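Local atomic coordinates of xyloglucan-specific endo-beta-1,4-glucanase BoGH5A (Bacteroides ovatus, PDB entry 3ZMR), a protein that cleaves the beta-1,4-linked glucan backbone of xyloglucan internally, with retention of configuration, to release xyloglucan oligosaccharides. Residues A[15-20]-A[26-31]; A[45-50]-A[56-61]; A[357-362]-A[412-417]; A[335-340]-A[417-422]. All coordinates share one frame; numbering follows the deposited sequence.

In the fold
The four contacts fall into two pairs, one in each folded unit. Interactions 1 and 2 lie in the N-terminal beta-sandwich, with centres about 9 Å apart, and they touch: strands 24-31 and 55-62 are neighbours in one sheet, and Thr27 OG1 is 2.7 Å from Asn59 OD1. Interactions 3 and 4 share helix 406-429 of the catalytic barrel, overlap at Asn417 and have centres about 12 Å apart. The pairs stand on opposite sides of the chain's centre, about 63 Å between the centres of interactions 1 and 3. Interaction 4 alone includes residues of the sugar pocket, His336 and Tyr338, the Tyr338 side chain being about 3 Å from that of Glu395, the inferred nucleophile.

Interaction 1 of 4, residues A[15-20]-A[26-31]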
# COMPACT_ATOMS: atom_id res chain seq x y z
N ARG A 15 13.17 -5.92 37.40
CA ARG A 15 14.62 -5.99 37.23
C ARG A 15 15.03 -6.65 35.90
O ARG A 15 16.16 -6.50 35.42
CB ARG A 15 15.25 -6.76 38.39
CG ARG A 15 15.01 -6.14 39.76
CD ARG A 15 15.75 -4.83 39.92
NE ARG A 15 15.69 -4.35 41.31
CZ ARG A 15 16.68 -4.45 42.20
NH1 ARG A 15 17.83 -5.03 41.88
NH2 ARG A 15 16.52 -3.94 43.42
N ASN A 16 14.08 -7.38 35.31
CA ASN A 16 14.31 -8.11 34.06
C ASN A 16 13.09 -7.98 33.16
O ASN A 16 12.15 -8.77 33.25
CB ASN A 16 14.63 -9.58 34.35
CG ASN A 16 15.90 -9.73 35.17
OD1 ASN A 16 17.02 -9.68 34.64
ND2 ASN A 16 15.73 -9.89 36.47
N LEU A 17 13.12 -6.97 32.31
CA LEU A 17 12.00 -6.66 31.43
C LEU A 17 12.15 -7.36 30.07
O LEU A 17 13.26 -7.45 29.52
CB LEU A 17 11.91 -5.14 31.22
CG LEU A 17 11.76 -4.26 32.47
CD1 LEU A 17 11.77 -2.79 32.10
CD2 LEU A 17 10.54 -4.64 33.32
N GLU A 18 11.01 -7.75 29.52
CA GLU A 18 10.91 -8.45 28.24
C GLU A 18 9.90 -7.74 27.35
O GLU A 18 8.75 -7.53 27.76
CB GLU A 18 10.44 -9.91 28.45
CG GLU A 18 11.25 -10.71 29.47
CD GLU A 18 12.42 -11.47 28.88
OE1 GLU A 18 12.48 -11.68 27.65
OE2 GLU A 18 13.29 -11.88 29.68
N PHE A 19 10.33 -7.45 26.11
CA PHE A 19 9.49 -6.80 25.10
C PHE A 19 9.47 -7.67 23.83
O PHE A 19 10.48 -8.29 23.47
CB PHE A 19 10.04 -5.43 24.75
CG PHE A 19 9.96 -4.40 25.86
CD1 PHE A 19 10.91 -4.35 26.87
CD2 PHE A 19 8.97 -3.44 25.85
CE1 PHE A 19 10.83 -3.38 27.86
CE2 PHE A 19 8.87 -2.49 26.84
CZ PHE A 19 9.81 -2.45 27.84
N ASP A 20 8.34 -7.68 23.14
CA ASP A 20 8.33 -8.27 21.80
C ASP A 20 8.88 -7.23 20.78
O ASP A 20 9.30 -6.11 21.14
CB ASP A 20 6.97 -8.89 21.43
CG ASP A 20 5.87 -7.89 21.24
OD1 ASP A 20 6.16 -6.72 20.98
OD2 ASP A 20 4.71 -8.32 21.33
N GLN A 26 6.22 -0.17 28.90
CA GLN A 26 5.87 -0.77 30.17
C GLN A 26 6.14 0.26 31.26
O GLN A 26 7.23 0.85 31.34
CB GLN A 26 6.67 -2.04 30.47
CG GLN A 26 6.34 -3.17 29.49
CD GLN A 26 7.22 -4.38 29.67
OE1 GLN A 26 7.76 -4.63 30.74
NE2 GLN A 26 7.36 -5.15 28.61
N THR A 27 5.14 0.43 32.12
CA THR A 27 5.27 1.30 33.29
C THR A 27 5.88 0.49 34.45
O THR A 27 5.39 -0.60 34.82
CB THR A 27 3.92 1.89 33.72
OG1 THR A 27 3.36 2.63 32.65
CG2 THR A 27 4.06 2.79 34.93
N ILE A 28 6.96 1.02 35.00
CA ILE A 28 7.59 0.48 36.19
C ILE A 28 7.49 1.51 37.32
O ILE A 28 7.08 2.65 37.10
CB ILE A 28 9.05 0.02 35.94
CG1 ILE A 28 10.00 1.21 35.74
CG2 ILE A 28 9.05 -0.97 34.77
CD1 ILE A 28 11.46 0.79 35.66
N GLN A 29 7.88 1.10 38.52
CA GLN A 29 7.90 2.00 39.67
C GLN A 29 9.29 2.05 40.28
O GLN A 29 9.89 1.03 40.57
CB GLN A 29 6.83 1.62 40.71
CG GLN A 29 6.59 2.68 41.78
CD GLN A 29 5.46 2.31 42.72
OE1 GLN A 29 5.44 1.22 43.30
NE2 GLN A 29 4.51 3.22 42.89
N ILE A 30 9.75 3.27 40.50
CA ILE A 30 11.00 3.57 41.20
C ILE A 30 10.65 4.12 42.59
O ILE A 30 9.91 5.08 42.71
CB ILE A 30 11.83 4.64 40.44
CG1 ILE A 30 12.06 4.25 38.98
CG2 ILE A 30 13.14 4.93 41.18
CD1 ILE A 30 12.59 2.84 38.75
N ASP A 31 11.15 3.48 43.65
CA ASP A 31 10.92 3.94 45.02
C ASP A 31 12.22 4.53 45.55
O ASP A 31 13.02 3.86 46.20
CB ASP A 31 10.45 2.77 45.89
CG ASP A 31 9.90 3.19 47.24
OD1 ASP A 31 9.93 4.39 47.58
OD2 ASP A 31 9.44 2.31 47.99
O HOH W 1 8.60 -7.24 31.13
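Gln26 lays its side-chain amide flat over Phe19, the two groups arriving from opposite directions with their planes only 21° apart. Gln26 NE2 lies over the ring centre, 3.5 Å above the Phe19 plane. The chain that carries it is extended beyond CG, which sets off anti to the carbonyl carbon (chi1 -65°) and lets the amide span the gap to strand 16-19. There both ends of the amide are used. Gln26 NE2 donates to Glu18 O at 2.9 Å, and although this acceptor lies in the amide plane, the donor stands well above the plane of the Glu18 carbonyl. Gln26 OE1 accepts a hydrogen bond from a water 2.8 Å away, and that water in turn accepts from Glu18 N at 2.9 Å. One side chain and one water thus serve the backbone N and O of a residue on an outermost strand, while the other edge of that strand is bonded to Lys90 through Leu17 and Phe19. An alanine at Gln26 is likely to leave Glu18 O without its amide donor, the bridging water without one mate and the Phe19 face without its stacked group. Leu17 slides past Gln26 in the opposite direction, its CD2 3.8 Å from Gln26 OE1, and its other methyl, CD1, lies 4.2 Å from Ile28 CG2. Strands 16-19 and 26-31 run nearly antiparallel with axes 10.0 Å apart, belonging to different sheets; side chains facing each other across such a spacing are the hallmark of a beta-sandwich, here that of the BACON domain.

Interaction 2 of 4, residues A[45-50]-A[56-61]; sequences CKSSHT and QYVNIT
Backbone hydrogen bonds tie Lys46 to Thr61 as an antiparallel hydrogen-bonded pair: Lys46 N reaches Thr61 O at 2.8 Å, and Thr61 N returns the bond to Lys46 O, both nearly straight and in the carbonyl plane. The next pair, Ser47 with Ile60, is non-hydrogen-bonded, and CA-H...O contacts, among them Ile60 CA to Lys46 O, fill in between. Beyond it the ladder changes character. Ser48 N still donates to Asn59 O, but Asn59 N gives its bond to a hydroxyl, Ser48 OG, at 2.9 Å. Ser48 OG stands between its own N and carbonyl carbon (chi1 56°), where it can take the role of a strand carbonyl.

Side-chain hydrogen bonds then brace the exit of strand 45-47. Ser48 OG meets His49 ND1 at the ring edge, 2.7 Å away and in plane, while Ser47 OG donates to His49 O along a lone pair, also at 2.7 Å. A CH-pi contact covers one face of the imidazole: Gln56 CG lies 4.2 Å from the centroid of the His49 ring, offset toward its rim. The Gln56 amide is bonded to Tyr57 O.

Van der Waals contacts complete the set. The Val58 CG1 methyl packs 3.4 Å from the hydroxyl oxygen Ser47 OG, and in an apolar pair Cys45 SG rests 3.9 Å from Ile60 CG2; Cys45 and Ile60 also touch Val75 of the opposing sheet. Strand 45-47 is thereby held as an outer strand of a three-stranded antiparallel sheet, one layer of the BACON beta-sandwich, whose other layer takes up strand 51-52 before the chain returns in 55-62.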
# COMPACT_ATOMS: atom_id res chain seq x y z
N CYS A 45 16.01 2.00 23.52
CA CYS A 45 15.39 1.82 24.81
C CYS A 45 15.41 3.17 25.54
O CYS A 45 16.46 3.74 25.81
CB CYS A 45 16.14 0.76 25.61
SG CYS A 45 15.45 0.43 27.24
N LYS A 46 14.22 3.70 25.80
CA LYS A 46 14.08 5.02 26.42
C LYS A 46 13.34 4.95 27.75
O LYS A 46 12.40 4.20 27.93
CB LYS A 46 13.38 6.00 25.46
CG LYS A 46 14.24 6.45 24.27
CD LYS A 46 15.51 7.18 24.71
CE LYS A 46 16.37 7.59 23.52
NZ LYS A 46 17.77 7.91 23.92
N SER A 47 13.79 5.79 28.67
CA SER A 47 13.10 6.08 29.93
C SER A 47 12.33 7.38 29.78
O SER A 47 12.82 8.36 29.21
CB SER A 47 14.09 6.22 31.09
OG SER A 47 13.43 6.62 32.28
N SER A 48 11.11 7.41 30.32
CA SER A 48 10.32 8.66 30.34
C SER A 48 10.97 9.76 31.20
O SER A 48 10.70 10.96 31.01
CB SER A 48 8.92 8.38 30.90
OG SER A 48 9.00 7.80 32.18
N HIS A 49 11.83 9.33 32.13
CA HIS A 49 12.45 10.22 33.13
C HIS A 49 13.95 10.08 33.09
O HIS A 49 14.47 8.96 32.98
CB HIS A 49 11.97 9.88 34.54
CG HIS A 49 10.53 10.21 34.77
ND1 HIS A 49 9.50 9.46 34.24
CD2 HIS A 49 9.94 11.18 35.51
CE1 HIS A 49 8.34 9.98 34.62
NE2 HIS A 49 8.58 11.01 35.41
N THR A 50 14.64 11.21 33.18
CA THR A 50 16.10 11.25 33.35
C THR A 50 16.45 11.54 34.81
O THR A 50 17.43 11.04 35.35
CB THR A 50 16.78 12.32 32.47
OG1 THR A 50 16.27 13.62 32.79
CG2 THR A 50 16.55 12.05 31.02
N GLN A 56 7.87 7.04 42.00
CA GLN A 56 7.43 7.50 40.67
C GLN A 56 7.13 6.37 39.71
O GLN A 56 7.90 5.41 39.61
CB GLN A 56 8.56 8.33 40.05
CG GLN A 56 8.27 8.97 38.70
CD GLN A 56 7.17 10.01 38.80
OE1 GLN A 56 7.22 10.87 39.67
NE2 GLN A 56 6.19 9.91 37.93
N TYR A 57 6.04 6.52 38.95
CA TYR A 57 5.81 5.67 37.79
C TYR A 57 6.61 6.16 36.60
O TYR A 57 6.45 7.32 36.14
CB TYR A 57 4.33 5.56 37.44
CG TYR A 57 3.55 4.69 38.39
CD1 TYR A 57 3.91 3.35 38.63
CD2 TYR A 57 2.43 5.19 39.04
CE1 TYR A 57 3.17 2.57 39.48
CE2 TYR A 57 1.69 4.39 39.89
CZ TYR A 57 2.09 3.08 40.12
OH TYR A 57 1.36 2.27 40.98
N VAL A 58 7.49 5.28 36.10
CA VAL A 58 8.40 5.59 35.01
C VAL A 58 8.13 4.61 33.87
O VAL A 58 7.96 3.41 34.10
CB VAL A 58 9.88 5.45 35.46
CG1 VAL A 58 10.87 5.65 34.29
CG2 VAL A 58 10.18 6.46 36.56
N ASN A 59 8.08 5.14 32.65
CA ASN A 59 7.89 4.30 31.48
C ASN A 59 9.19 3.91 30.83
O ASN A 59 10.10 4.73 30.67
CB ASN A 59 6.98 4.96 30.46
CG ASN A 59 5.52 4.69 30.72
OD1 ASN A 59 5.06 4.58 31.86
ND2 ASN A 59 4.78 4.60 29.65
N ILE A 60 9.29 2.63 30.51
CA ILE A 60 10.38 2.13 29.67
C ILE A 60 9.76 1.77 28.31
O ILE A 60 8.82 0.97 28.25
CB ILE A 60 11.09 0.90 30.30
CG1 ILE A 60 11.62 1.25 31.71
CG2 ILE A 60 12.21 0.41 29.39
CD1 ILE A 60 12.61 2.41 31.78
N THR A 61 10.27 2.41 27.26
CA THR A 61 9.72 2.32 25.92
C THR A 61 10.79 1.82 24.95
O THR A 61 11.93 2.28 24.95
CB THR A 61 9.16 3.68 25.44
OG1 THR A 61 8.28 4.20 26.44
CG2 THR A 61 8.40 3.55 24.10

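Interaction 3 of 4, residues A[357-362]-A[412-417]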
# COMPACT_ATOMS: atom_id res chain seq x y z
N GLY A 357 -1.10 21.34 -19.26
CA GLY A 357 0.29 21.36 -19.68
C GLY A 357 0.73 22.63 -20.40
O GLY A 357 -0.06 23.50 -20.71
N ALA A 358 2.03 22.69 -20.65
CA ALA A 358 2.69 23.90 -21.22
C ALA A 358 2.05 24.36 -22.53
O ALA A 358 1.89 25.56 -22.74
CB ALA A 358 4.18 23.66 -21.40
N ALA A 359 1.66 23.40 -23.37
CA ALA A 359 1.05 23.69 -24.68
C ALA A 359 -0.25 24.50 -24.56
O ALA A 359 -0.64 25.19 -25.50
CB ALA A 359 0.80 22.41 -25.45
N PHE A 360 -0.89 24.41 -23.40
CA PHE A 360 -2.15 25.12 -23.12
C PHE A 360 -2.11 26.16 -22.01
O PHE A 360 -3.15 26.58 -21.50
CB PHE A 360 -3.26 24.10 -22.84
CG PHE A 360 -3.51 23.21 -24.01
CD1 PHE A 360 -4.16 23.71 -25.14
CD2 PHE A 360 -3.04 21.92 -24.02
CE1 PHE A 360 -4.35 22.90 -26.23
CE2 PHE A 360 -3.23 21.11 -25.11
CZ PHE A 360 -3.88 21.61 -26.22
N ALA A 361 -0.90 26.58 -21.63
CA ALA A 361 -0.76 27.68 -20.67
C ALA A 361 -1.60 28.87 -21.15
O ALA A 361 -1.57 29.20 -22.33
CB ALA A 361 0.70 28.07 -20.51
N GLY A 362 -2.41 29.45 -20.27
CA GLY A 362 -3.26 30.62 -20.60
C GLY A 362 -4.66 30.19 -21.01
O GLY A 362 -5.55 31.02 -21.22
N HIS A 412 -8.57 18.75 -25.60
CA HIS A 412 -8.75 17.84 -24.47
C HIS A 412 -8.02 16.53 -24.78
O HIS A 412 -7.30 15.98 -23.92
CB HIS A 412 -10.23 17.62 -24.16
CG HIS A 412 -10.50 16.50 -23.19
ND1 HIS A 412 -10.07 16.55 -21.87
CD2 HIS A 412 -11.10 15.30 -23.34
CE1 HIS A 412 -10.44 15.43 -21.26
NE2 HIS A 412 -11.05 14.65 -22.13
N LEU A 413 -8.24 15.97 -25.97
CA LEU A 413 -7.64 14.68 -26.32
C LEU A 413 -6.12 14.81 -26.26
O LEU A 413 -5.44 13.92 -25.73
CB LEU A 413 -8.09 14.22 -27.70
CG LEU A 413 -9.57 13.83 -27.81
CD1 LEU A 413 -9.91 13.57 -29.27
CD2 LEU A 413 -9.88 12.61 -26.96
N LYS A 414 -5.59 15.90 -26.81
CA LYS A 414 -4.15 16.17 -26.80
C LYS A 414 -3.64 16.31 -25.37
O LYS A 414 -2.61 15.73 -25.01
CB LYS A 414 -3.80 17.43 -27.61
CG LYS A 414 -2.31 17.79 -27.56
CD LYS A 414 -1.94 19.01 -28.40
CE LYS A 414 -0.45 19.03 -28.71
NZ LYS A 414 0.37 19.17 -27.48
N SER A 415 -4.37 17.05 -24.55
CA SER A 415 -4.00 17.30 -23.17
C SER A 415 -3.89 15.98 -22.42
O SER A 415 -2.98 15.81 -21.61
CB SER A 415 -5.06 18.17 -22.50
OG SER A 415 -4.94 19.54 -22.89
N ARG A 416 -4.86 15.09 -22.60
CA ARG A 416 -4.82 13.78 -21.91
C ARG A 416 -3.52 13.07 -22.25
O ARG A 416 -2.83 12.50 -21.37
CB ARG A 416 -5.96 12.84 -22.29
CG ARG A 416 -7.33 13.34 -21.91
CD ARG A 416 -8.35 12.30 -22.34
NE ARG A 416 -8.28 11.07 -21.54
CZ ARG A 416 -7.72 9.93 -21.94
NH1 ARG A 416 -7.20 9.77 -23.15
NH2 ARG A 416 -7.68 8.91 -21.06
N ASN A 417 -3.19 13.02 -23.52
CA ASN A 417 -1.99 12.29 -23.96
C ASN A 417 -0.68 12.96 -23.54
O ASN A 417 0.29 12.28 -23.16
CB ASN A 417 -2.07 11.98 -25.45
CG ASN A 417 -3.16 10.98 -25.74
OD1 ASN A 417 -3.46 10.10 -24.90
ND2 ASN A 417 -3.79 11.11 -26.89
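Lys414 and Ser415 of helix 406-429 meet Ala359 and Phe360, so that an outer helix of the GH5 (beta/alpha)8 barrel packs against the long excursion between helices 341-344 and 371-379. Phe360 is presented by a tight turn that takes in the short 3-10 segment 358-359 and is closed by Phe360 N to Gly357 O at 3.0 Å. At the start of the helical segment, His412 ND1 bonds to Ser354 O, holding the chain just ahead of this turn. Lys414 follows, with its chain straight as far as CE. Its CD lies 3.9 Å from Phe360 CZ, the two side chains crossing at a slant, and a bend at the last torsion (chi4 -64°) brings Lys414 NZ to within 3.8 Å of Ala359 CB, while the ammonium forms a salt bridge with Asp418. Without the Phe360 ring, as with an alanine here, the Lys414 methylenes and the Ser415 hydroxyl would probably lose the surface they lie against. Ser415 comes next, its hydroxyl bonded to Asn411 O within the helix and to Trp356 N on the excursion. The same oxygen lies obliquely against the aromatic ring, Ser415 OG being 3.2 Å from both CD2 and CE2 of Phe360.

Interaction 4 of 4, residues A[335-340]-A[417-422]; sequences CHYYDP and NDYIEY. With BGC (beta-D-glucopyranose), chain C; GLC (alpha-D-glucopyranose), chain L.
Tyr419 of helix 406-429 reaches Asp339 and Pro340 in the loop that follows strand 331-337, and its hydroxyl is the tight point of the contact. Tyr419 CG lies anti to its own N (chi1 175°), which sends the phenol toward the Asp339 carbonyl. Tyr419 OH donates to Asp339 O at 2.6 Å, approaching above the carbonyl plane, while a water donates hydrogen bonds to Tyr419 OH (2.8 Å) and Tyr337 O (2.7 Å). The carbonyl and the water both lie in the plane of the phenol at its edge, and bonding to both is likely to limit rotation of the ring. Beside this, Pro340 CD packs 3.9 Å from Tyr419 CE1, after a cis peptide bond. Trp356 adds an edge-to-face contact to the Tyr419 ring. This is the (beta/alpha)8 barrel of family GH5 at the C-terminal end of a strand, where such barrels place their active sites. The looser side is that of Asp339, whose exposed carboxylate leads away from the helix. Tyr338, partly exposed, also turns from the helix, but as a pocket group held elsewhere: its OH bonds to Glu395, the inferred nucleophile. His336, buried in the same pocket, bonds through ND1 to Glu262, the proton donor by similarity.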
# COMPACT_ATOMS: atom_id res chain seq x y z
N CYS A 335 1.28 4.23 -3.82
CA CYS A 335 0.54 5.47 -3.84
C CYS A 335 -0.28 5.51 -5.13
O CYS A 335 0.01 4.78 -6.09
CB CYS A 335 1.46 6.69 -3.82
SG CYS A 335 2.51 6.81 -2.34
N HIS A 336 -1.30 6.37 -5.13
CA HIS A 336 -2.05 6.68 -6.34
C HIS A 336 -1.79 8.13 -6.67
O HIS A 336 -1.42 8.91 -5.79
CB HIS A 336 -3.54 6.38 -6.15
CG HIS A 336 -3.86 4.95 -5.87
ND1 HIS A 336 -5.10 4.53 -5.46
CD2 HIS A 336 -3.09 3.84 -5.96
CE1 HIS A 336 -5.07 3.21 -5.30
NE2 HIS A 336 -3.86 2.78 -5.58
N TYR A 337 -2.02 8.52 -7.92
CA TYR A 337 -1.66 9.89 -8.34
C TYR A 337 -2.67 10.37 -9.38
O TYR A 337 -2.70 9.89 -10.51
CB TYR A 337 -0.24 9.97 -8.91
CG TYR A 337 0.19 11.40 -9.12
CD1 TYR A 337 0.51 12.22 -8.04
CD2 TYR A 337 0.18 11.96 -10.39
CE1 TYR A 337 0.85 13.54 -8.24
CE2 TYR A 337 0.53 13.27 -10.61
CZ TYR A 337 0.87 14.07 -9.52
OH TYR A 337 1.22 15.39 -9.71
N TYR A 338 -3.46 11.35 -8.97
CA TYR A 338 -4.51 11.94 -9.82
C TYR A 338 -4.47 13.47 -9.87
O TYR A 338 -5.41 14.11 -10.32
CB TYR A 338 -5.88 11.46 -9.38
CG TYR A 338 -6.21 10.02 -9.69
CD1 TYR A 338 -6.45 9.62 -11.00
CD2 TYR A 338 -6.30 9.06 -8.69
CE1 TYR A 338 -6.80 8.32 -11.29
CE2 TYR A 338 -6.65 7.76 -8.97
CZ TYR A 338 -6.92 7.39 -10.28
OH TYR A 338 -7.32 6.11 -10.60
N ASP A 339 -3.37 14.09 -9.42
CA ASP A 339 -3.27 15.53 -9.48
C ASP A 339 -3.03 15.95 -10.93
O ASP A 339 -2.28 15.31 -11.66
CB ASP A 339 -2.09 16.07 -8.63
CG ASP A 339 -2.23 15.77 -7.14
OD1 ASP A 339 -3.35 15.47 -6.66
OD2 ASP A 339 -1.18 15.88 -6.44
N PRO A 340 -3.64 17.07 -11.37
CA PRO A 340 -4.63 17.84 -10.67
C PRO A 340 -6.03 17.25 -10.85
O PRO A 340 -6.45 16.91 -11.99
CB PRO A 340 -4.55 19.22 -11.35
CG PRO A 340 -4.08 18.94 -12.74
CD PRO A 340 -3.36 17.60 -12.72
N ASN A 417 -3.19 13.02 -23.52
CA ASN A 417 -1.99 12.29 -23.96
C ASN A 417 -0.68 12.96 -23.54
O ASN A 417 0.29 12.28 -23.16
CB ASN A 417 -2.07 11.98 -25.45
CG ASN A 417 -3.16 10.98 -25.74
OD1 ASN A 417 -3.46 10.10 -24.90
ND2 ASN A 417 -3.79 11.11 -26.89
N ASP A 418 -0.66 14.28 -23.52
CA ASP A 418 0.50 15.05 -23.01
C ASP A 418 0.69 14.72 -21.52
O ASP A 418 1.81 14.49 -21.04
CB ASP A 418 0.29 16.56 -23.21
CG ASP A 418 0.39 17.00 -24.66
OD1 ASP A 418 0.84 16.19 -25.53
OD2 ASP A 418 0.02 18.17 -24.90
N TYR A 419 -0.41 14.71 -20.78
CA TYR A 419 -0.42 14.45 -19.34
C TYR A 419 0.07 13.02 -19.03
O TYR A 419 0.93 12.80 -18.20
CB TYR A 419 -1.85 14.65 -18.76
CG TYR A 419 -1.96 14.28 -17.31
CD1 TYR A 419 -1.66 15.19 -16.32
CD2 TYR A 419 -2.37 13.01 -16.94
CE1 TYR A 419 -1.72 14.86 -14.99
CE2 TYR A 419 -2.49 12.67 -15.60
CZ TYR A 419 -2.17 13.60 -14.62
OH TYR A 419 -2.22 13.24 -13.27
N ILE A 420 -0.50 12.06 -19.72
CA ILE A 420 -0.14 10.66 -19.60
C ILE A 420 1.34 10.45 -19.84
O ILE A 420 2.04 9.80 -19.03
CB ILE A 420 -0.99 9.76 -20.54
CG1 ILE A 420 -2.45 9.68 -20.04
CG2 ILE A 420 -0.41 8.35 -20.63
CD1 ILE A 420 -3.43 9.10 -21.04
N GLU A 421 1.84 10.96 -20.95
CA GLU A 421 3.26 10.84 -21.26
C GLU A 421 4.11 11.45 -20.16
O GLU A 421 5.13 10.88 -19.77
CB GLU A 421 3.57 11.52 -22.59
CG GLU A 421 5.02 11.43 -23.01
CD GLU A 421 5.39 12.34 -24.17
OE1 GLU A 421 4.53 12.61 -25.05
OE2 GLU A 421 6.57 12.77 -24.21
N TYR A 422 3.69 12.61 -19.67
CA TYR A 422 4.48 13.37 -18.69
C TYR A 422 4.53 12.59 -17.36
O TYR A 422 5.60 12.44 -16.72
CB TYR A 422 3.98 14.80 -18.45
CG TYR A 422 5.00 15.63 -17.71
CD1 TYR A 422 6.06 16.22 -18.38
CD2 TYR A 422 4.94 15.76 -16.33
CE1 TYR A 422 7.02 16.92 -17.69
CE2 TYR A 422 5.88 16.46 -15.63
CZ TYR A 422 6.93 17.04 -16.31
OH TYR A 422 7.88 17.75 -15.60
C2 BGC C . -9.80 4.30 -6.28
C3 BGC C . -10.56 3.92 -7.56
C4 BGC C . -11.29 5.11 -8.19
C5 BGC C . -10.20 6.18 -8.34
C6 BGC C . -10.75 7.42 -9.04
C1 BGC C . -8.95 5.58 -6.34
O2 BGC C . -8.97 3.21 -5.89
O3 BGC C . -11.51 2.88 -7.24
O4 BGC C . -11.94 4.70 -9.43
O5 BGC C . -9.67 6.58 -7.06
O6 BGC C . -11.99 7.76 -8.37
C1 GLC L . -9.01 5.53 -6.83
C2 GLC L . -9.84 4.30 -6.49
C3 GLC L . -10.66 3.82 -7.69
C4 GLC L . -11.46 5.02 -8.20
C5 GLC L . -10.56 6.25 -8.37
C6 GLC L . -11.28 7.49 -8.90
O2 GLC L . -8.99 3.30 -5.99
O3 GLC L . -11.47 2.67 -7.37
O4 GLC L . -11.99 4.64 -9.44
O5 GLC L . -9.91 6.56 -7.16
O6 GLC L . -11.18 7.45 -10.31
O HOH W 2 -3.47 10.81 -12.88